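Asp/Glu-specific dipeptidyl-peptidase (Flavobacterium psychrophilum, PDB 5JXF) removes dipeptides from the N-terminus of oligopeptides as a serine peptidase of family S46, with strict specificity for Asp or Glu at the P1 position. Local coordinates at residues Gln185-Arg190 with Leu200-Val205. Numbering follows the deposited sequence.
Sequences QENKVR and LFVTEV
Glu-186 and Lys-188 pair with Thr-203 and Phe-201 as the hydrogen-bonded pairs of an antiparallel beta hairpin, each pair exchanging two backbone bonds. The Glu-186 N to Thr-203 O bond is 2.8 Å long, and Thr-203 N returns a bond to Glu-186 O. That carbonyl oxygen is gripped twice, because Thr-203 turns OG1 between its own backbone N and carbonyl carbon (chi1 72°) and donates to Glu-186 O from above the carbonyl plane, at 3.1 Å.

Beyond the paired backbone, Gln-185 NE2 donates to the anti lone pair of Glu-204 OE2 at 3.2 Å in a nearly straight bond (175°), although the amide and carboxylate planes are turned 48° apart. Trp-184 NE1 gives the same oxygen a second bond, while Gln-185 OE1 accepts from Glu-182 N. A leucine in place of Gln-185 would probably leave Glu-204 OE2 with the Trp-184 bond but without its amide mate, and Glu-182 N without its acceptor. A water bridges Val-205 N and Glu-186 OE2, and the Glu-186 carboxylate also lies against Val-205 CG2.

The apolar contact across the hairpin is Leu-200 CD1 against Val-189 CG2 (3.8 Å); the same methyl also touches Asn-187 CB. Asn-187 OD1 rests 3.4 Å from Val-202 CG2, buried with no polar partner, whereas its ND2 is held by the carbonyls of Thr-176 and Phe-179.

Val-189 and Leu-200 pack against helix 162-178, and strand 200-205 hydrogen-bonds along its other edge to strand 138-146, joining the hairpin to the larger antiparallel sheet, away from the catalytic site.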
loop_
_atom_site.group_PDB
_atom_site.type_symbol
_atom_site.label_atom_id
_atom_site.label_comp_id
_atom_site.label_asym_id
_atom_site.label_seq_id
_atom_site.Cartn_x
_atom_site.Cartn_y
_atom_site.Cartn_z
ATOM N N GLN A 185 -45.176 21.346 9.736
ATOM C CA GLN A 185 -44.062 20.743 10.411
ATOM C C GLN A 185 -44.423 19.412 11.034
ATOM O O GLN A 185 -45.603 19.071 11.164
ATOM C CB GLN A 185 -43.521 21.688 11.484
ATOM C CG GLN A 185 -43.025 23.011 10.908
ATOM C CD GLN A 185 -42.726 24.045 11.984
ATOM O OE1 GLN A 185 -43.183 23.938 13.140
ATOM N NE2 GLN A 185 -41.966 25.060 11.610
ATOM N N GLU A 186 -43.388 18.690 11.444
ATOM C CA GLU A 186 -43.508 17.357 12.034
ATOM C C GLU A 186 -42.619 17.210 13.263
ATOM O O GLU A 186 -41.507 17.746 13.314
ATOM C CB GLU A 186 -43.139 16.275 11.019
ATOM C CG GLU A 186 -44.168 16.057 9.937
ATOM C CD GLU A 186 -43.618 15.234 8.791
ATOM O OE1 GLU A 186 -43.106 14.110 9.055
ATOM O OE2 GLU A 186 -43.691 15.723 7.634
ATOM N N ASN A 187 -43.122 16.474 14.246
ATOM C CA ASN A 187 -42.353 16.139 15.424
ATOM C C ASN A 187 -41.774 14.741 15.316
ATOM O O ASN A 187 -42.379 13.870 14.693
ATOM C CB ASN A 187 -43.227 16.263 16.658
ATOM C CG ASN A 187 -43.638 17.681 16.897
ATOM O OD1 ASN A 187 -42.964 18.600 16.418
ATOM N ND2 ASN A 187 -44.748 17.886 17.615
ATOM N N LYS A 188 -40.594 14.556 15.908
ATOM C CA LYS A 188 -39.895 13.268 15.960
ATOM C C LYS A 188 -39.126 13.191 17.267
ATOM O O LYS A 188 -38.257 14.016 17.505
ATOM C CB LYS A 188 -38.930 13.103 14.775
ATOM C CG LYS A 188 -38.076 11.837 14.836
ATOM C CD LYS A 188 -38.952 10.592 14.934
ATOM C CE LYS A 188 -38.149 9.310 14.761
ATOM N NZ LYS A 188 -39.057 8.128 14.787
ATOM N N VAL A 189 -39.449 12.214 18.110
ATOM C CA VAL A 189 -38.774 12.041 19.388
ATOM C C VAL A 189 -37.648 11.009 19.248
ATOM O O VAL A 189 -37.857 9.929 18.704
ATOM C CB VAL A 189 -39.762 11.592 20.497
ATOM C CG1 VAL A 189 -39.021 11.285 21.779
ATOM C CG2 VAL A 189 -40.843 12.664 20.735
ATOM N N ARG A 190 -36.459 11.357 19.734
ATOM C CA ARG A 190 -35.298 10.493 19.615
ATOM C C ARG A 190 -34.737 10.120 20.956
ATOM O O ARG A 190 -34.815 10.893 21.911
ATOM C CB ARG A 190 -34.197 11.173 18.794
ATOM C CG ARG A 190 -34.573 11.441 17.379
ATOM C CD ARG A 190 -34.499 10.181 16.518
ATOM N NE ARG A 190 -34.744 10.548 15.126
ATOM C CZ ARG A 190 -34.463 9.788 14.073
ATOM N NH1 ARG A 190 -33.939 8.579 14.236
ATOM N NH2 ARG A 190 -34.718 10.243 12.852
ATOM N N LEU A 200 -37.118 15.821 21.604
ATOM C CA LEU A 200 -38.007 15.999 20.460
ATOM C C LEU A 200 -37.507 17.061 19.507
ATOM O O LEU A 200 -37.144 18.164 19.909
ATOM C CB LEU A 200 -39.431 16.364 20.922
ATOM C CG LEU A 200 -40.470 16.668 19.827
ATOM C CD1 LEU A 200 -41.870 16.302 20.312
ATOM C CD2 LEU A 200 -40.449 18.121 19.364
ATOM N N PHE A 201 -37.562 16.721 18.226
ATOM C CA PHE A 201 -37.152 17.599 17.151
ATOM C C PHE A 201 -38.366 18.023 16.347
ATOM O O PHE A 201 -39.066 17.189 15.767
ATOM C CB PHE A 201 -36.130 16.898 16.234
ATOM C CG PHE A 201 -34.804 16.639 16.890
ATOM C CD1 PHE A 201 -34.670 15.644 17.849
ATOM C CD2 PHE A 201 -33.683 17.371 16.525
ATOM C CE1 PHE A 201 -33.442 15.392 18.451
ATOM C CE2 PHE A 201 -32.457 17.132 17.124
ATOM C CZ PHE A 201 -32.333 16.139 18.086
ATOM N N VAL A 202 -38.622 19.324 16.341
ATOM C CA VAL A 202 -39.570 19.903 15.415
ATOM C C VAL A 202 -38.845 20.066 14.091
ATOM O O VAL A 202 -37.723 20.571 14.049
ATOM C CB VAL A 202 -40.094 21.273 15.879
ATOM C CG1 VAL A 202 -41.007 21.847 14.815
ATOM C CG2 VAL A 202 -40.819 21.158 17.221
ATOM N N THR A 203 -39.488 19.648 13.010
ATOM C CA THR A 203 -38.820 19.594 11.728
ATOM C C THR A 203 -39.742 19.976 10.604
ATOM O O THR A 203 -40.989 19.953 10.746
ATOM C CB THR A 203 -38.280 18.175 11.419
ATOM O OG1 THR A 203 -39.383 17.308 11.122
ATOM C CG2 THR A 203 -37.482 17.611 12.601
ATOM N N GLU A 204 -39.120 20.345 9.493
ATOM C CA GLU A 204 -39.806 20.561 8.229
ATOM C C GLU A 204 -39.276 19.556 7.206
ATOM O O GLU A 204 -38.092 19.561 6.872
ATOM C CB GLU A 204 -39.607 21.994 7.721
ATOM C CG GLU A 204 -40.048 23.073 8.698
ATOM C CD GLU A 204 -40.064 24.465 8.061
ATOM O OE1 GLU A 204 -39.413 24.648 6.994
ATOM O OE2 GLU A 204 -40.729 25.370 8.631
ATOM N N VAL A 205 -40.165 18.707 6.704
ATOM C CA VAL A 205 -39.774 17.680 5.752
ATOM C C VAL A 205 -40.131 18.057 4.336
ATOM O O VAL A 205 -41.300 18.028 3.956
ATOM C CB VAL A 205 -40.438 16.348 6.090
ATOM C CG1 VAL A 205 -39.871 15.229 5.198
ATOM C CG2 VAL A 205 -40.225 16.034 7.557
HETATM O O HOH W 1 -42.686 18.631 7.418
#